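Local coordinates for protein 47 KDA membrane antigen (Treponema pallidum, PDB 1O75) that probably acts as a zinc-stimulated D,D-carboxypeptidase in peptidoglycan processing and binds penicillin, at residues A70-G75 with T102-A107; R55-H60 with T148-H153; G61-Q66 with L131-S136. The protein carries 2 engineered substitutions. One frame throughout, in Å; residues are numbered along the deposited sequence.

Interaction 1: A70-G75 with T102-A107; sequences AVEVLG and TKMVRA. With XE (xenon), chain G.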
loop_
_atom_site.group_PDB
_atom_site.type_symbol
_atom_site.label_atom_id
_atom_site.label_comp_id
_atom_site.label_asym_id
_atom_site.label_seq_id
_atom_site.Cartn_x
_atom_site.Cartn_y
_atom_site.Cartn_z
ATOM N N ALA B 70 -8.154 18.956 17.332
ATOM C CA ALA B 70 -9.428 19.669 17.514
ATOM C C ALA B 70 -9.955 19.797 16.095
ATOM O O ALA B 70 -9.470 20.613 15.305
ATOM C CB ALA B 70 -9.187 21.062 18.137
ATOM N N VAL B 71 -10.954 18.990 15.765
ATOM C CA VAL B 71 -11.477 18.956 14.403
ATOM C C VAL B 71 -12.947 19.303 14.252
ATOM O O VAL B 71 -13.760 18.948 15.110
ATOM C CB VAL B 71 -11.317 17.526 13.828
ATOM C CG1 VAL B 71 -11.913 17.443 12.396
ATOM C CG2 VAL B 71 -9.853 17.113 13.871
ATOM N N GLU B 72 -13.286 19.979 13.158
ATOM C CA GLU B 72 -14.687 20.264 12.845
ATOM C C GLU B 72 -14.899 19.766 11.429
ATOM O O GLU B 72 -14.005 19.882 10.578
ATOM C CB GLU B 72 -15.013 21.766 12.876
ATOM C CG GLU B 72 -15.011 22.392 14.253
ATOM C CD GLU B 72 -15.318 23.878 14.188
ATOM O OE1 GLU B 72 -14.575 24.620 13.514
ATOM O OE2 GLU B 72 -16.311 24.303 14.798
ATOM N N VAL B 73 -16.071 19.202 11.169
ATOM C CA VAL B 73 -16.384 18.741 9.837
ATOM C C VAL B 73 -17.697 19.371 9.402
ATOM O O VAL B 73 -18.566 19.663 10.226
ATOM C CB VAL B 73 -16.499 17.191 9.762
ATOM C CG1 VAL B 73 -15.134 16.562 10.000
ATOM C CG2 VAL B 73 -17.470 16.685 10.803
ATOM N N LEU B 74 -17.799 19.616 8.107
ATOM C CA LEU B 74 -18.983 20.190 7.491
ATOM C C LEU B 74 -19.516 19.128 6.537
ATOM O O LEU B 74 -18.737 18.505 5.808
ATOM C CB LEU B 74 -18.607 21.424 6.673
ATOM C CG LEU B 74 -19.757 22.095 5.918
ATOM C CD1 LEU B 74 -20.611 22.857 6.927
ATOM C CD2 LEU B 74 -19.210 23.058 4.855
ATOM N N GLY B 75 -20.831 18.932 6.533
ATOM C CA GLY B 75 -21.422 17.947 5.640
ATOM C C GLY B 75 -22.717 18.409 4.996
ATOM O O GLY B 75 -23.356 19.353 5.485
ATOM N N THR B 102 -26.721 22.159 5.121
ATOM C CA THR B 102 -25.465 21.715 5.706
ATOM C C THR B 102 -25.470 21.791 7.223
ATOM O O THR B 102 -26.322 22.427 7.837
ATOM C CB THR B 102 -24.296 22.544 5.174
ATOM O OG1 THR B 102 -24.444 23.905 5.600
ATOM C CG2 THR B 102 -24.262 22.502 3.646
ATOM N N LYS B 103 -24.510 21.121 7.831
ATOM C CA LYS B 103 -24.390 21.110 9.268
ATOM C C LYS B 103 -22.898 21.016 9.572
ATOM O O LYS B 103 -22.151 20.378 8.831
ATOM C CB LYS B 103 -25.120 19.897 9.835
ATOM C CG LYS B 103 -25.291 19.916 11.338
ATOM C CD LYS B 103 -26.346 20.944 11.785
ATOM C CE LYS B 103 -27.754 20.521 11.374
ATOM N NZ LYS B 103 -28.825 21.336 12.043
ATOM N N MET B 104 -22.470 21.663 10.650
ATOM C CA MET B 104 -21.072 21.630 11.056
ATOM C C MET B 104 -21.026 21.154 12.494
ATOM O O MET B 104 -21.737 21.668 13.350
ATOM C CB MET B 104 -20.437 23.021 10.946
ATOM C CG MET B 104 -18.928 23.028 11.198
ATOM S SD MET B 104 -18.185 24.659 10.996
ATOM C CE MET B 104 -18.202 24.821 9.214
ATOM N N VAL B 105 -20.194 20.157 12.756
ATOM C CA VAL B 105 -20.075 19.617 14.090
ATOM C C VAL B 105 -18.622 19.388 14.402
ATOM O O VAL B 105 -17.788 19.382 13.505
ATOM C CB VAL B 105 -20.799 18.241 14.201
ATOM C CG1 VAL B 105 -22.299 18.406 13.912
ATOM C CG2 VAL B 105 -20.187 17.246 13.203
ATOM N N ARG B 106 -18.328 19.215 15.681
ATOM C CA ARG B 106 -16.982 18.901 16.105
ATOM C C ARG B 106 -16.890 17.369 16.016
ATOM O O ARG B 106 -17.860 16.675 16.325
ATOM C CB ARG B 106 -16.759 19.354 17.553
ATOM C CG ARG B 106 -16.819 20.867 17.731
ATOM C CD ARG B 106 -16.365 21.287 19.128
ATOM N NE ARG B 106 -17.389 21.039 20.136
ATOM C CZ ARG B 106 -18.535 21.710 20.222
ATOM N NH1 ARG B 106 -18.810 22.685 19.359
ATOM N NH2 ARG B 106 -19.414 21.402 21.167
ATOM N N ALA B 107 -15.741 16.852 15.580
ATOM C CA ALA B 107 -15.526 15.406 15.495
ATOM C C ALA B 107 -14.411 15.136 16.484
ATOM O O ALA B 107 -13.292 15.669 16.348
ATOM C CB ALA B 107 -15.111 14.998 14.068
HETATM XE XE XE G . -15.437 22.612 8.547
HETATM O O HOH W 1 -11.560 17.021 17.854
#
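The carboxylate of E72 stands on the sheet face shared with M104, with OE2 4.3 Å from SD of M104 and OE1 hydrogen-bonded to NE2 of H153. The guanidinium of R106 leads away from strand 70-75; its NH1 stays 5.4 Å from OE2 of E72, so any attraction acts at a distance, and the two residues touch through their aliphatic stems. E72, L74, M104 and R106 share one face of the sheet, V71, V73, V105 and A107 the other. On the first face, CD1 of L74 rests 3.5 Å from O of K103, carried there by a CG anti to the backbone N (chi1 178°), and it also meets CE of M104. Xenon sits over this face, 3.8 Å from N of L74. CE of M104 comes within 3.6 Å of xenon, but in one of two deposited conformers, so that contact is less certain; E72, through its O, and K151 also line the pocket. The two strands, 70-75 and 102-107, are antiparallel neighbours in the large mixed sheet, and strand 143-163 pairs with 70-75 along its other edge. Reciprocal bonds join V73 to V105, the N-H of V73 reaching O of V105 at 2.9 Å, and a second pair joins G75 to K103. At the far end N of A107 donates to O of V71 from above the carbonyl plane, and one water bridges N of V71 and O of A107. On the second face V73 and V105 meet through their CG2 methyls, 3.7 Å apart; in both, CG2 is wedged between the backbone N and carbonyl carbon (chi1 -67° and -62°). A107 adds CB, 4.4 Å from CG1 of V73, and helix 60-65 covers this apolar side through A62 and Q65.

Interaction 2: R55-H60 with T148-H153; sequences RATHGH and TNVKVH
R55 forms an antiparallel hydrogen-bonded pair with V150. Its N reaches O of V150 at 2.8 Å through a bent bond (136° at the hydrogen), and its O takes the straighter bond from N of V150. The R55 side chain leaves the strand, its NH1 making a weak hydrogen bond to O of S281. A56 follows as the non-hydrogen-bonded partner of N149, whose OD1 lies 3.6 Å from CA of A56. T57 ends the pairing: its N donates to O of T148 over 2.9 Å, standing well above that carbonyl plane. T148 and N149 both face L74 as a classic beta bulge. With OG1 of T57 anti to its own N (chi1 172°), that oxygen accepts the N-H of G59 at 3.2 Å, an ST turn that leads into helix 60-65, with G59 at the N-cap. The methyl of T57 faces V150, but the modelled separation is too short to be trusted. Three main-chain bonds thus tie residues 55-57 to strand 143-163, and the contact rests on peptide groups rather than on charged or aromatic side chains, so the main chain sets the register and side chains add little to the hold.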
loop_
_atom_site.group_PDB
_atom_site.type_symbol
_atom_site.label_atom_id
_atom_site.label_comp_id
_atom_site.label_asym_id
_atom_site.label_seq_id
_atom_site.Cartn_x
_atom_site.Cartn_y
_atom_site.Cartn_z
ATOM N N ARG B 55 -10.173 22.629 4.869
ATOM C CA ARG B 55 -10.150 22.115 3.510
ATOM C C ARG B 55 -11.292 21.214 3.032
ATOM O O ARG B 55 -12.062 20.666 3.821
ATOM C CB ARG B 55 -8.843 21.359 3.328
ATOM C CG ARG B 55 -8.712 20.203 4.313
ATOM C CD ARG B 55 -7.276 19.693 4.392
ATOM N NE ARG B 55 -6.996 18.581 3.485
ATOM C CZ ARG B 55 -5.767 18.213 3.121
ATOM N NH1 ARG B 55 -4.712 18.877 3.580
ATOM N NH2 ARG B 55 -5.585 17.172 2.314
ATOM N N ALA B 56 -11.351 21.058 1.712
ATOM C CA ALA B 56 -12.342 20.220 1.057
ATOM C C ALA B 56 -11.838 18.788 1.187
ATOM O O ALA B 56 -10.670 18.506 0.930
ATOM C CB ALA B 56 -12.460 20.607 -0.412
ATOM N N THR B 57 -12.706 17.879 1.598
ATOM C CA THR B 57 -12.279 16.502 1.750
ATOM C C THR B 57 -13.413 15.519 1.937
ATOM O O THR B 57 -14.522 15.884 2.301
ATOM C CB THR B 57 -11.335 16.352 2.942
ATOM O OG1 THR B 57 -11.085 14.961 3.190
ATOM C CG2 THR B 57 -11.956 16.958 4.168
ATOM N N HIS B 58 -13.065 14.259 1.693
ATOM C CA HIS B 58 -13.922 13.077 1.780
ATOM C C HIS B 58 -14.297 12.693 3.213
ATOM O O HIS B 58 -15.383 12.159 3.453
ATOM C CB HIS B 58 -13.175 11.901 1.153
ATOM C CG HIS B 58 -11.744 11.811 1.599
ATOM N ND1 HIS B 58 -10.785 12.727 1.212
ATOM C CD2 HIS B 58 -11.130 10.972 2.466
ATOM C CE1 HIS B 58 -9.646 12.456 1.824
ATOM N NE2 HIS B 58 -9.829 11.397 2.591
ATOM N N GLY B 59 -13.374 12.920 4.151
ATOM C CA GLY B 59 -13.633 12.588 5.542
ATOM C C GLY B 59 -12.766 11.491 6.146
ATOM O O GLY B 59 -12.790 11.294 7.368
ATOM N N HIS B 60 -12.010 10.762 5.325
ATOM C CA HIS B 60 -11.174 9.701 5.877
ATOM C C HIS B 60 -10.104 10.284 6.781
ATOM O O HIS B 60 -9.755 9.697 7.794
ATOM C CB HIS B 60 -10.538 8.872 4.767
ATOM C CG HIS B 60 -11.524 8.056 3.992
ATOM N ND1 HIS B 60 -11.145 7.119 3.054
ATOM C CD2 HIS B 60 -12.880 8.057 3.998
ATOM C CE1 HIS B 60 -12.225 6.578 2.514
ATOM N NE2 HIS B 60 -13.290 7.130 3.070
ATOM N N THR B 148 -17.983 17.093 3.668
ATOM C CA THR B 148 -17.447 17.787 2.498
ATOM C C THR B 148 -16.214 18.651 2.821
ATOM O O THR B 148 -15.411 18.957 1.934
ATOM C CB THR B 148 -18.491 18.703 1.844
ATOM O OG1 THR B 148 -18.965 19.646 2.815
ATOM C CG2 THR B 148 -19.651 17.879 1.289
ATOM N N ASN B 149 -16.080 19.049 4.084
ATOM C CA ASN B 149 -14.953 19.884 4.505
ATOM C C ASN B 149 -14.533 19.525 5.908
ATOM O O ASN B 149 -15.337 19.035 6.706
ATOM C CB ASN B 149 -15.328 21.374 4.496
ATOM C CG ASN B 149 -15.715 21.874 3.131
ATOM O OD1 ASN B 149 -14.879 22.352 2.363
ATOM N ND2 ASN B 149 -17.001 21.745 2.807
ATOM N N VAL B 150 -13.263 19.788 6.213
ATOM C CA VAL B 150 -12.736 19.522 7.537
ATOM C C VAL B 150 -11.882 20.721 7.920
ATOM O O VAL B 150 -11.221 21.327 7.069
ATOM C CB VAL B 150 -11.874 18.247 7.562
ATOM C CG1 VAL B 150 -11.346 18.005 8.969
ATOM C CG2 VAL B 150 -12.720 17.045 7.103
ATOM N N LYS B 151 -11.912 21.068 9.195
ATOM C CA LYS B 151 -11.147 22.201 9.688
ATOM C C LYS B 151 -10.456 21.710 10.945
ATOM O O LYS B 151 -11.113 21.221 11.861
ATOM C CB LYS B 151 -12.095 23.368 9.995
ATOM C CG LYS B 151 -11.424 24.634 10.494
ATOM C CD LYS B 151 -12.429 25.768 10.641
ATOM C CE LYS B 151 -11.900 26.858 11.562
ATOM N NZ LYS B 151 -12.888 27.973 11.789
ATOM N N VAL B 152 -9.124 21.794 10.963
ATOM C CA VAL B 152 -8.344 21.356 12.109
ATOM C C VAL B 152 -7.684 22.587 12.758
ATOM O O VAL B 152 -6.949 23.317 12.093
ATOM C CB VAL B 152 -7.281 20.349 11.659
ATOM C CG1 VAL B 152 -6.615 19.713 12.890
ATOM C CG2 VAL B 152 -7.937 19.278 10.767
ATOM N N HIS B 153 -7.929 22.794 14.050
ATOM C CA HIS B 153 -7.424 23.973 14.762
ATOM C C HIS B 153 -6.117 23.819 15.512
ATOM O O HIS B 153 -5.418 24.812 15.757
ATOM C CB HIS B 153 -8.444 24.452 15.794
ATOM C CG HIS B 153 -9.755 24.866 15.209
ATOM N ND1 HIS B 153 -10.229 26.085 14.864
ATOM C CD2 HIS B 153 -10.762 23.967 14.931
ATOM C CE1 HIS B 153 -11.507 25.901 14.388
ATOM N NE2 HIS B 153 -11.805 24.614 14.440
#

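Interaction 3: G61-Q66 with L131-S136; sequences GAFRQQ and LADRAS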
loop_
_atom_site.group_PDB
_atom_site.type_symbol
_atom_site.label_atom_id
_atom_site.label_comp_id
_atom_site.label_asym_id
_atom_site.label_seq_id
_atom_site.Cartn_x
_atom_site.Cartn_y
_atom_site.Cartn_z
ATOM N N GLY B 61 -9.589 11.447 6.409
ATOM C CA GLY B 61 -8.578 12.083 7.231
ATOM C C GLY B 61 -9.222 12.578 8.517
ATOM O O GLY B 61 -8.583 12.620 9.578
ATOM N N ALA B 62 -10.500 12.948 8.428
ATOM C CA ALA B 62 -11.205 13.445 9.594
ATOM C C ALA B 62 -11.242 12.383 10.692
ATOM O O ALA B 62 -11.030 12.696 11.849
ATOM C CB ALA B 62 -12.624 13.891 9.218
ATOM N N PHE B 63 -11.507 11.131 10.334
ATOM C CA PHE B 63 -11.540 10.068 11.334
ATOM C C PHE B 63 -10.196 9.949 12.046
ATOM O O PHE B 63 -10.123 9.846 13.268
ATOM C CB PHE B 63 -11.851 8.709 10.685
ATOM C CG PHE B 63 -11.589 7.541 11.599
ATOM C CD1 PHE B 63 -12.489 7.220 12.618
ATOM C CD2 PHE B 63 -10.428 6.772 11.464
ATOM C CE1 PHE B 63 -12.239 6.144 13.497
ATOM C CE2 PHE B 63 -10.166 5.696 12.332
ATOM C CZ PHE B 63 -11.072 5.377 13.351
ATOM N N ARG B 64 -9.127 9.930 11.264
ATOM C CA ARG B 64 -7.770 9.823 11.836
ATOM C C ARG B 64 -7.411 10.981 12.752
ATOM O O ARG B 64 -6.788 10.775 13.793
ATOM C CB ARG B 64 -6.733 9.762 10.722
ATOM C CG ARG B 64 -6.839 8.527 9.851
ATOM C CD ARG B 64 -5.859 8.610 8.682
ATOM N NE ARG B 64 -6.305 7.702 7.652
ATOM C CZ ARG B 64 -6.618 8.064 6.418
ATOM N NH1 ARG B 64 -6.524 9.328 6.045
ATOM N NH2 ARG B 64 -7.047 7.148 5.564
ATOM N N GLN B 65 -7.801 12.198 12.390
ATOM C CA GLN B 65 -7.444 13.354 13.221
ATOM C C GLN B 65 -8.304 13.632 14.445
ATOM O O GLN B 65 -7.885 14.358 15.339
ATOM C CB GLN B 65 -7.402 14.609 12.356
ATOM C CG GLN B 65 -6.341 14.553 11.262
ATOM C CD GLN B 65 -6.349 15.804 10.428
ATOM O OE1 GLN B 65 -5.674 16.788 10.758
ATOM N NE2 GLN B 65 -7.147 15.800 9.363
ATOM N N GLN B 66 -9.499 13.042 14.502
ATOM C CA GLN B 66 -10.408 13.302 15.626
ATOM C C GLN B 66 -9.851 12.852 16.954
ATOM O O GLN B 66 -10.312 13.284 18.011
ATOM C CB GLN B 66 -11.775 12.607 15.397
ATOM C CG GLN B 66 -11.774 11.115 15.738
ATOM C CD GLN B 66 -13.139 10.477 15.458
ATOM O OE1 GLN B 66 -14.151 11.153 15.492
ATOM N NE2 GLN B 66 -13.154 9.177 15.190
ATOM N N LEU B 131 -16.561 10.003 14.636
ATOM C CA LEU B 131 -16.604 9.440 13.296
ATOM C C LEU B 131 -16.178 7.975 13.342
ATOM O O LEU B 131 -15.409 7.566 14.221
ATOM C CB LEU B 131 -15.666 10.224 12.363
ATOM C CG LEU B 131 -15.979 11.730 12.257
ATOM C CD1 LEU B 131 -14.991 12.423 11.293
ATOM C CD2 LEU B 131 -17.412 11.914 11.740
ATOM N N ALA B 132 -16.691 7.188 12.400
ATOM C CA ALA B 132 -16.333 5.772 12.307
ATOM C C ALA B 132 -15.155 5.677 11.360
ATOM O O ALA B 132 -14.948 6.561 10.539
ATOM C CB ALA B 132 -17.507 4.954 11.736
ATOM N N ASP B 133 -14.407 4.590 11.455
ATOM C CA ASP B 133 -13.248 4.381 10.603
ATOM C C ASP B 133 -13.684 4.507 9.151
ATOM O O ASP B 133 -14.699 3.937 8.766
ATOM C CB ASP B 133 -12.667 2.984 10.866
ATOM C CG ASP B 133 -11.231 2.842 10.394
ATOM O OD1 ASP B 133 -10.826 3.531 9.435
ATOM O OD2 ASP B 133 -10.511 2.016 10.974
ATOM N N ARG B 134 -12.904 5.227 8.342
ATOM C CA ARG B 134 -13.203 5.450 6.926
ATOM C C ARG B 134 -14.560 6.144 6.714
ATOM O O ARG B 134 -15.187 6.000 5.662
ATOM C CB ARG B 134 -13.189 4.125 6.146
ATOM C CG ARG B 134 -11.821 3.411 6.110
ATOM C CD ARG B 134 -11.860 2.225 5.160
ATOM N NE ARG B 134 -12.943 1.307 5.517
ATOM C CZ ARG B 134 -12.917 0.461 6.546
ATOM N NH1 ARG B 134 -11.848 0.390 7.339
ATOM N NH2 ARG B 134 -13.979 -0.297 6.804
ATOM N N ALA B 135 -14.995 6.909 7.707
ATOM C CA ALA B 135 -16.280 7.612 7.636
ATOM C C ALA B 135 -16.386 8.581 6.478
ATOM O O ALA B 135 -15.437 9.273 6.145
ATOM C CB ALA B 135 -16.534 8.368 8.942
ATOM N N SER B 136 -17.559 8.632 5.860
ATOM C CA SER B 136 -17.785 9.563 4.775
ATOM C C SER B 136 -18.980 10.457 5.140
ATOM O O SER B 136 -19.339 11.360 4.402
ATOM C CB SER B 136 -18.045 8.794 3.481
ATOM O OG SER B 136 -19.024 7.799 3.725
#
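Helix residues 61-65 run past the irregular segment 131-136, and the two backbones come nearest at F63 and L131, whose CA atoms are 5.5 Å apart. L131 and A132 are extended; a type II beta turn from A132 to A135 folds the chain back, R134 taking the left-handed backbone conformation in it. F63 holds its CG anti to the backbone N (chi1 167°), which swings the ring out to the turn. CA of D133 sits over the centre of one face, 3.4 Å from the ring centroid and 6° off the normal, a CH-pi contact. The carboxylate of D133 follows it over the same ring, its CG 3.6 Å from CE2 and its plane turned only 12° from that of F63. At the ring edge, O of L131 lies near the plane, 3.3 Å from CD1. A long salt bridge, out of the guanidinium plane, links D133 to R134. Q66 reads the backbone of L131 with both ends of its amide. OE1 accepts N-H of L131 at 2.8 Å, in the carbonyl plane on a lone pair, while NE2 donates to O of L131 at 2.9 Å and keeps that partner close to its own amide plane. Two bonds from one flat group fix the rotation of the buried amide and satisfy both backbone polar atoms of L131. The leucine side chain turns to the helix, where its CD1 packs tightly on CB of A62 at 3.5 Å. F63 also meets F67 edge-to-face and lies on I120 and F122 of strand 120-124. A62 leans on V150 of strand 143-163, Q66 touches A109 and L131 touches A107, both of strand 101-114, so helix and loop pack against several strands of the sheet.

In the fold
Interactions 1 and 2 lie in the same sheet and adjoin, since strand 69-85 pairs with strand 143-163: the backbones of E72 and L74 hydrogen-bond to those of K151 and T148, respectively, and V71 packs on V150. Interaction 3 lies on the sheet face formed by V71, V73, V150 and A107, where A62 and L131 bring apolar side chains. Interaction 1 is partly buried and has regular backbone pairing, one apolar face and one that carries the bound xenon. Interaction 2 is nearer the surface and almost wholly main-chain in character. Interaction 3, also partly buried, joins helix to loop by a side-chain amide, a ring face and a leucine.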